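PDB 5JLD: arginyl-tRNA synthetase, putative from Plasmodium falciparum, which probably catalyses the ATP-dependent attachment of L-arginine to tRNA(Arg), releasing AMP and diphosphate. Local coordinates for residues 8-14 / 95-101; 102-106 / 516-520; 114-118 / 572-577. One frame throughout, in Å; residues are numbered along the deposited sequence.

Interaction 1: residues 8-14 / 95-101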
loop_
_atom_site.group_PDB
_atom_site.type_symbol
_atom_site.label_atom_id
_atom_site.label_comp_id
_atom_site.label_asym_id
_atom_site.label_seq_id
_atom_site.Cartn_x
_atom_site.Cartn_y
_atom_site.Cartn_z
ATOM N N GLU A 8 10.345 12.701 13.380
ATOM C CA GLU A 8 10.868 13.597 12.365
ATOM C C GLU A 8 11.105 12.816 11.084
ATOM O O GLU A 8 11.512 11.638 11.129
ATOM C CB GLU A 8 12.176 14.228 12.868
ATOM C CG GLU A 8 12.474 15.604 12.339
ATOM C CD GLU A 8 13.688 16.250 13.013
ATOM O OE1 GLU A 8 14.421 15.570 13.781
ATOM O OE2 GLU A 8 13.897 17.455 12.772
ATOM N N CYS A 9 10.880 13.450 9.938
ATOM C CA CYS A 9 11.238 12.808 8.686
ATOM C C CYS A 9 12.682 13.179 8.329
ATOM O O CYS A 9 12.948 14.277 7.849
ATOM C CB CYS A 9 10.295 13.197 7.540
ATOM S SG CYS A 9 10.775 12.455 5.931
ATOM N N ILE A 10 13.602 12.249 8.549
ATOM C CA ILE A 10 15.031 12.562 8.449
ATOM C C ILE A 10 15.491 12.892 7.018
ATOM O O ILE A 10 16.260 13.835 6.819
ATOM C CB ILE A 10 15.878 11.406 9.019
ATOM C CG1 ILE A 10 15.639 11.287 10.531
ATOM C CG2 ILE A 10 17.357 11.616 8.712
ATOM C CD1 ILE A 10 16.389 10.138 11.181
ATOM N N THR A 11 15.029 12.134 6.024
ATOM C CA THR A 11 15.389 12.446 4.636
ATOM C C THR A 11 15.069 13.910 4.279
ATOM O O THR A 11 15.851 14.554 3.581
ATOM C CB THR A 11 14.679 11.498 3.630
ATOM O OG1 THR A 11 15.205 10.175 3.766
ATOM C CG2 THR A 11 14.900 11.958 2.208
ATOM N N LYS A 12 13.935 14.427 4.772
ATOM C CA LYS A 12 13.496 15.793 4.448
ATOM C C LYS A 12 14.294 16.809 5.229
ATOM O O LYS A 12 14.611 17.891 4.727
ATOM C CB LYS A 12 12.000 15.996 4.746
ATOM C CG LYS A 12 11.051 15.622 3.623
ATOM C CD LYS A 12 9.601 16.060 3.962
ATOM C CE LYS A 12 9.358 17.528 3.635
ATOM N NZ LYS A 12 9.082 17.706 2.185
ATOM N N LYS A 13 14.606 16.452 6.471
ATOM C CA LYS A 13 15.458 17.270 7.330
ATOM C C LYS A 13 16.836 17.517 6.681
ATOM O O LYS A 13 17.307 18.669 6.523
ATOM C CB LYS A 13 15.618 16.585 8.687
ATOM C CG LYS A 13 16.397 17.401 9.700
ATOM C CD LYS A 13 16.503 16.698 11.046
ATOM C CE LYS A 13 16.987 17.684 12.105
ATOM N NZ LYS A 13 16.962 17.127 13.484
ATOM N N ILE A 14 17.466 16.421 6.286
ATOM C CA ILE A 14 18.790 16.472 5.669
ATOM C C ILE A 14 18.744 17.151 4.292
ATOM O O ILE A 14 19.635 17.965 3.945
ATOM C CB ILE A 14 19.377 15.071 5.541
ATOM C CG1 ILE A 14 19.758 14.528 6.928
ATOM C CG2 ILE A 14 20.552 15.084 4.600
ATOM C CD1 ILE A 14 20.443 13.146 6.903
ATOM N N VAL A 95 26.954 11.603 5.051
ATOM C CA VAL A 95 26.837 12.011 6.441
ATOM C C VAL A 95 26.430 10.828 7.302
ATOM O O VAL A 95 25.762 9.878 6.832
ATOM C CB VAL A 95 25.808 13.147 6.640
ATOM C CG1 VAL A 95 26.250 14.405 5.930
ATOM C CG2 VAL A 95 24.402 12.704 6.166
ATOM N N LYS A 96 26.859 10.904 8.560
ATOM C CA LYS A 96 26.460 9.978 9.608
ATOM C C LYS A 96 25.769 10.770 10.692
ATOM O O LYS A 96 26.262 11.822 11.108
ATOM C CB LYS A 96 27.655 9.238 10.215
ATOM C CG LYS A 96 28.296 8.185 9.335
ATOM C CD LYS A 96 29.396 7.446 10.106
ATOM C CE LYS A 96 30.141 6.461 9.219
ATOM N NZ LYS A 96 31.337 5.882 9.893
ATOM N N LEU A 97 24.629 10.267 11.156
ATOM C CA LEU A 97 23.952 10.887 12.274
ATOM C C LEU A 97 24.721 10.588 13.551
ATOM O O LEU A 97 25.220 9.483 13.732
ATOM C CB LEU A 97 22.514 10.379 12.372
ATOM C CG LEU A 97 21.735 10.620 11.086
ATOM C CD1 LEU A 97 20.416 9.903 11.143
ATOM C CD2 LEU A 97 21.534 12.120 10.927
ATOM N N SER A 98 24.811 11.572 14.433
ATOM C CA SER A 98 25.457 11.370 15.726
ATOM C C SER A 98 24.677 10.408 16.623
ATOM O O SER A 98 23.465 10.215 16.477
ATOM C CB SER A 98 25.621 12.702 16.453
ATOM O OG SER A 98 24.343 13.175 16.864
ATOM N N LYS A 99 25.411 9.804 17.543
ATOM C CA LYS A 99 24.883 8.946 18.587
ATOM C C LYS A 99 23.819 9.690 19.417
ATOM O O LYS A 99 22.766 9.137 19.774
ATOM C CB LYS A 99 26.067 8.466 19.456
ATOM C CG LYS A 99 25.741 7.910 20.828
ATOM C CD LYS A 99 27.038 7.628 21.605
ATOM C CE LYS A 99 26.751 6.950 22.936
ATOM N NZ LYS A 99 25.949 7.814 23.851
ATOM N N ASP A 100 24.078 10.965 19.697
ATOM C CA ASP A 100 23.160 11.728 20.533
ATOM C C ASP A 100 21.875 12.084 19.791
ATOM O O ASP A 100 20.786 11.998 20.368
ATOM C CB ASP A 100 23.816 12.998 21.067
ATOM C CG ASP A 100 22.913 13.742 22.039
ATOM O OD1 ASP A 100 22.756 13.274 23.190
ATOM O OD2 ASP A 100 22.345 14.783 21.647
ATOM N N TYR A 101 21.981 12.464 18.521
ATOM C CA TYR A 101 20.769 12.707 17.751
ATOM C C TYR A 101 19.875 11.465 17.719
ATOM O O TYR A 101 18.653 11.558 17.896
ATOM C CB TYR A 101 21.059 13.139 16.309
ATOM C CG TYR A 101 19.749 13.265 15.520
ATOM C CD1 TYR A 101 18.875 14.322 15.749
ATOM C CD2 TYR A 101 19.376 12.296 14.586
ATOM C CE1 TYR A 101 17.652 14.421 15.040
ATOM C CE2 TYR A 101 18.193 12.391 13.880
ATOM C CZ TYR A 101 17.328 13.445 14.110
ATOM O OH TYR A 101 16.148 13.496 13.389
#
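Tyr101 sends its ring from the first turn of helix 99-108 to the start of helix 10-25, where Glu8, Ile10 and Lys13 close round its outer end. The Tyr101 hydroxyl donates to Glu8, OH to OE1 2.7 Å. The ring and carboxylate planes are 47° apart, and the hydroxyl comes down on OE1 from above the carboxylate plane. Lys13 reaches the same oxygen, NZ to Glu8 OE1 3.0 Å, on the syn side and from the same face; this is a salt bridge within 8-14. Two donors thus grip OE1 from one face, which probably limits rotation of the carboxylate. The Lys13 chain is fully extended, CG anti to the backbone N (chi1 -175°), which carries NZ obliquely up to the ring, 3.2 Å from Tyr101 CE1.

Ile10 covers another part of the ring edge: its CD1 lies in the ring plane, 4.0 Å from Tyr101 CE2. That same Ile10 methyl meets Leu97, CD1 to CD1 at 4.0 Å, and so joins the polar end of the contact to the apolar one. One helical turn on, Ile14 and Val95 meet tip to tip, CD1 to CG2 at 4.1 Å. Between strand and helix, Ser98 is the N-cap, its OG accepting from Tyr101 N and securing the turn from which the tyrosine springs.

The contact packs helix 10-25 against the four-stranded antiparallel sheet of the N-terminal domain: Tyr45 of strand 45-47 and Phe82 of strand 82-86 also touch Ile14 and Val95, while helix 522-532 touches Cys9, Thr11 and Lys12.

Interaction 2: residues 102-106 / 516-520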
loop_
_atom_site.group_PDB
_atom_site.type_symbol
_atom_site.label_atom_id
_atom_site.label_comp_id
_atom_site.label_asym_id
_atom_site.label_seq_id
_atom_site.Cartn_x
_atom_site.Cartn_y
_atom_site.Cartn_z
ATOM N N ILE A 102 20.481 10.310 17.475
ATOM C CA ILE A 102 19.717 9.071 17.384
ATOM C C ILE A 102 19.075 8.723 18.737
ATOM O O ILE A 102 17.895 8.355 18.797
ATOM C CB ILE A 102 20.601 7.911 16.896
ATOM C CG1 ILE A 102 21.132 8.219 15.491
ATOM C CG2 ILE A 102 19.818 6.622 16.870
ATOM C CD1 ILE A 102 22.062 7.144 14.934
ATOM N N GLU A 103 19.837 8.878 19.817
ATOM C CA GLU A 103 19.331 8.586 21.162
ATOM C C GLU A 103 18.166 9.487 21.558
ATOM O O GLU A 103 17.122 9.011 22.024
ATOM C CB GLU A 103 20.455 8.715 22.202
ATOM C CG GLU A 103 21.420 7.555 22.194
ATOM C CD GLU A 103 22.695 7.814 22.990
ATOM O OE1 GLU A 103 22.879 8.934 23.520
ATOM O OE2 GLU A 103 23.509 6.882 23.092
ATOM N N THR A 104 18.350 10.789 21.367
ATOM C CA THR A 104 17.315 11.776 21.669
ATOM C C THR A 104 16.051 11.531 20.824
ATOM O O THR A 104 14.888 11.633 21.320
ATOM C CB THR A 104 17.841 13.218 21.418
ATOM O OG1 THR A 104 19.024 13.452 22.201
ATOM C CG2 THR A 104 16.787 14.262 21.788
ATOM N N SER A 105 16.273 11.188 19.552
ATOM C CA SER A 105 15.137 10.974 18.648
ATOM C C SER A 105 14.365 9.746 19.135
ATOM O O SER A 105 13.149 9.773 19.247
ATOM C CB SER A 105 15.602 10.806 17.198
ATOM O OG SER A 105 16.274 11.967 16.714
ATOM N N LEU A 106 15.094 8.689 19.482
ATOM C CA LEU A 106 14.477 7.478 20.019
ATOM C C LEU A 106 13.684 7.759 21.291
ATOM O O LEU A 106 12.600 7.212 21.482
ATOM C CB LEU A 106 15.545 6.413 20.291
ATOM C CG LEU A 106 16.086 5.711 19.042
ATOM C CD1 LEU A 106 17.289 4.864 19.390
ATOM C CD2 LEU A 106 15.000 4.866 18.371
ATOM N N GLY A 516 19.175 1.804 15.878
ATOM C CA GLY A 516 18.568 3.107 16.122
ATOM C C GLY A 516 18.265 3.837 14.825
ATOM O O GLY A 516 17.140 4.332 14.601
ATOM N N LEU A 517 19.265 3.872 13.952
ATOM C CA LEU A 517 19.143 4.516 12.656
ATOM C C LEU A 517 17.970 3.932 11.869
ATOM O O LEU A 517 17.067 4.663 11.407
ATOM C CB LEU A 517 20.434 4.355 11.848
ATOM C CG LEU A 517 20.340 4.804 10.384
ATOM C CD1 LEU A 517 20.026 6.287 10.318
ATOM C CD2 LEU A 517 21.622 4.490 9.595
ATOM N N HIS A 518 17.987 2.610 11.727
ATOM C CA HIS A 518 16.968 1.979 10.935
ATOM C C HIS A 518 15.578 2.312 11.485
ATOM O O HIS A 518 14.672 2.655 10.727
ATOM C CB HIS A 518 17.165 0.477 10.863
ATOM C CG HIS A 518 16.376 -0.153 9.755
ATOM N ND1 HIS A 518 16.708 0.013 8.426
ATOM C CD2 HIS A 518 15.247 -0.902 9.769
ATOM C CE1 HIS A 518 15.837 -0.632 7.671
ATOM N NE2 HIS A 518 14.936 -1.190 8.462
ATOM N N ILE A 519 15.433 2.254 12.805
ATOM C CA ILE A 519 14.179 2.635 13.427
ATOM C C ILE A 519 13.783 4.065 13.045
ATOM O O ILE A 519 12.636 4.323 12.695
ATOM C CB ILE A 519 14.266 2.513 14.944
ATOM C CG1 ILE A 519 14.373 1.040 15.334
ATOM C CG2 ILE A 519 13.069 3.176 15.600
ATOM C CD1 ILE A 519 14.809 0.829 16.793
ATOM N N LEU A 520 14.736 4.990 13.058
ATOM C CA LEU A 520 14.393 6.378 12.760
ATOM C C LEU A 520 14.185 6.641 11.258
ATOM O O LEU A 520 13.769 7.739 10.875
ATOM C CB LEU A 520 15.473 7.322 13.311
ATOM C CG LEU A 520 15.597 7.328 14.834
ATOM C CD1 LEU A 520 16.868 8.056 15.249
ATOM C CD2 LEU A 520 14.342 7.941 15.488
#
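Leu520 pushes its two methyls over the CB of Ser105, CD1 and CD2 each 3.6 Å from it, in the dip between Ile102 and Leu106 on helix 99-108. CG lies beside the backbone N of Leu520 (chi1 -65°), and from there the branch spreads along the helix: CD1 turns to Ile102 CG2, 3.7 Å away, and CD2 to the Leu106 side chain. The Ser105 hydroxyl takes no part in this packing, since OG is bonded to Tyr101 O one turn back in its own helix.

The helices come close at Gly516. Gly516 has no side chain, so Ile102 CG2 rests directly on the backbone, 3.8 Å from Gly516 C, and Leu106 CD1 comes to 3.9 Å from Gly516 CA. Leu106 also crosses Ile519 at about a right angle, CD2 meeting CG2 at 3.8 Å. Over these segments the axes approach to 9.9 Å at an angle of 50°.

This apolar helix-helix joint sets the DALR anticodon-binding domain against the helix that follows the N-terminal sheet. Leu97 of strand 93-97 touches Ile102 and Leu517, Leu507 lies against Ile102 and Leu106, and helix 564-584 backs Ile519.

Interaction 3: residues 114-118 / 572-577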
loop_
_atom_site.group_PDB
_atom_site.type_symbol
_atom_site.label_atom_id
_atom_site.label_comp_id
_atom_site.label_asym_id
_atom_site.label_seq_id
_atom_site.Cartn_x
_atom_site.Cartn_y
_atom_site.Cartn_z
ATOM N N LYS A 114 4.868 4.712 27.877
ATOM C CA LYS A 114 4.673 3.644 26.905
ATOM C C LYS A 114 5.129 4.091 25.538
ATOM O O LYS A 114 5.155 5.266 25.254
ATOM C CB LYS A 114 3.218 3.203 26.856
ATOM N N ILE A 115 5.485 3.149 24.690
ATOM C CA ILE A 115 5.948 3.513 23.351
ATOM C C ILE A 115 4.818 3.899 22.391
ATOM O O ILE A 115 3.909 3.113 22.148
ATOM C CB ILE A 115 6.746 2.367 22.725
ATOM C CG1 ILE A 115 8.052 2.173 23.501
ATOM C CG2 ILE A 115 7.048 2.663 21.267
ATOM C CD1 ILE A 115 8.704 0.864 23.221
ATOM N N ASP A 116 4.893 5.106 21.834
ATOM C CA ASP A 116 3.909 5.563 20.859
ATOM C C ASP A 116 4.566 6.011 19.544
ATOM O O ASP A 116 5.093 7.125 19.447
ATOM C CB ASP A 116 3.073 6.702 21.441
ATOM C CG ASP A 116 1.988 7.190 20.478
ATOM O OD1 ASP A 116 1.516 6.385 19.645
ATOM O OD2 ASP A 116 1.603 8.379 20.562
ATOM N N ILE A 117 4.534 5.137 18.539
ATOM C CA ILE A 117 5.047 5.458 17.206
ATOM C C ILE A 117 3.989 6.179 16.364
ATOM O O ILE A 117 2.953 5.605 16.030
ATOM C CB ILE A 117 5.504 4.189 16.454
ATOM C CG1 ILE A 117 6.619 3.478 17.225
ATOM C CG2 ILE A 117 5.974 4.541 15.061
ATOM C CD1 ILE A 117 6.831 2.042 16.790
ATOM N N SER A 118 4.261 7.435 16.022
ATOM C CA SER A 118 3.280 8.288 15.354
ATOM C C SER A 118 3.958 9.154 14.308
ATOM O O SER A 118 5.127 9.529 14.457
ATOM C CB SER A 118 2.561 9.182 16.360
ATOM O OG SER A 118 2.332 8.487 17.570
ATOM N N SER A 572 12.187 -3.285 23.150
ATOM C CA SER A 572 10.793 -2.847 23.261
ATOM C C SER A 572 10.376 -1.985 22.076
ATOM O O SER A 572 9.324 -2.211 21.435
ATOM C CB SER A 572 10.599 -2.075 24.571
ATOM O OG SER A 572 9.240 -1.921 24.912
ATOM N N ILE A 573 11.209 -0.995 21.776
ATOM C CA ILE A 573 10.968 -0.186 20.590
ATOM C C ILE A 573 10.902 -1.054 19.339
ATOM O O ILE A 573 9.968 -0.926 18.537
ATOM C CB ILE A 573 12.046 0.880 20.408
ATOM C CG1 ILE A 573 12.075 1.801 21.637
ATOM C CG2 ILE A 573 11.791 1.652 19.115
ATOM C CD1 ILE A 573 13.187 2.860 21.608
ATOM N N THR A 574 11.877 -1.956 19.187
ATOM C CA THR A 574 11.908 -2.810 18.004
ATOM C C THR A 574 10.646 -3.659 17.880
ATOM O O THR A 574 10.098 -3.781 16.799
ATOM C CB THR A 574 13.123 -3.737 18.000
ATOM O OG1 THR A 574 14.318 -2.944 17.998
ATOM C CG2 THR A 574 13.105 -4.644 16.753
ATOM N N LYS A 575 10.202 -4.238 18.995
ATOM C CA LYS A 575 8.951 -4.990 19.046
ATOM C C LYS A 575 7.770 -4.147 18.578
ATOM O O LYS A 575 7.062 -4.539 17.650
ATOM C CB LYS A 575 8.685 -5.501 20.461
ATOM C CG LYS A 575 7.420 -6.337 20.592
ATOM C CD LYS A 575 7.471 -7.172 21.861
ATOM C CE LYS A 575 6.690 -6.542 22.995
ATOM N NZ LYS A 575 5.252 -6.919 22.918
ATOM N N SER A 576 7.560 -2.995 19.216
ATOM C CA SER A 576 6.492 -2.093 18.784
ATOM C C SER A 576 6.510 -1.842 17.266
ATOM O O SER A 576 5.473 -1.943 16.582
ATOM C CB SER A 576 6.578 -0.749 19.516
ATOM O OG SER A 576 6.117 -0.855 20.847
ATOM N N LEU A 577 7.692 -1.517 16.748
ATOM C CA LEU A 577 7.820 -1.152 15.346
ATOM C C LEU A 577 7.530 -2.349 14.429
ATOM O O LEU A 577 6.880 -2.214 13.392
ATOM C CB LEU A 577 9.215 -0.585 15.066
ATOM C CG LEU A 577 9.496 -0.033 13.668
ATOM C CD1 LEU A 577 8.416 1.009 13.263
ATOM C CD2 LEU A 577 10.910 0.575 13.611
#
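This is a mainly apolar packing contact, with two isoleucines of an extended segment set on a serine-bearing helix face; it joins the chain that follows helix 99-108 to helix 564-584 of the helical DALR anticodon-binding domain. Residues 114-115 form one arm of a small two-stranded antiparallel sheet with 110-111, and the chain then runs on past helix 564-584. Ile115 and Ile117, two residues apart, both point to that helix, while Asp116 between them points away; their closest CA partners are Ile573 and Leu577, one helical turn apart.

The two isoleucines share Ser576, which sits between them. Ser576 CB is 3.9 Å from Ile115 CG2 and also 3.9 Å from Ile117 CD1. Ser576 OG lies alongside the Ile115 branch, 3.7 Å from Ile115 CG2. Ile117 extends CD1 onto the helix backbone, 3.6 Å from Leu577 CA, and along the Leu577 side chain. Behind the contact, Leu577 packs on Tyr541 and Leu545 of helix 536-556.

At the other end, CG1 of Ile115 stands anti to the carbonyl carbon (chi1 -67°) and carries CD1 into the angle between Ser572 and Ile573, where it lies 3.3 Å from Ser572 OG and 3.8 Å from Ile573 CG1.

Overall arrangement
From the N terminus, interaction 1 closes first, folding the start of helix 10-25 onto strand 93-97 and helix 99-108 and closing a loop of 80 residues that holds the other three strands of the N-terminal antiparallel sheet. Helix 99-108 then continues directly into interaction 2, and the two contacts touch, Leu97 CD1 lying 3.7 Å from Leu517 CD1. Interactions 2 and 3 each span more than 400 residues, including the five-stranded parallel sheet of the catalytic domain, and they cross: 102-106 and 114-118 meet 516-520 and 572-577 in the same order. They also touch, Ile519 packing on Thr574 and Leu577. Together the three tie the N-terminal sheet, helix 99-108 and the segment at 114-118 to the DALR helices.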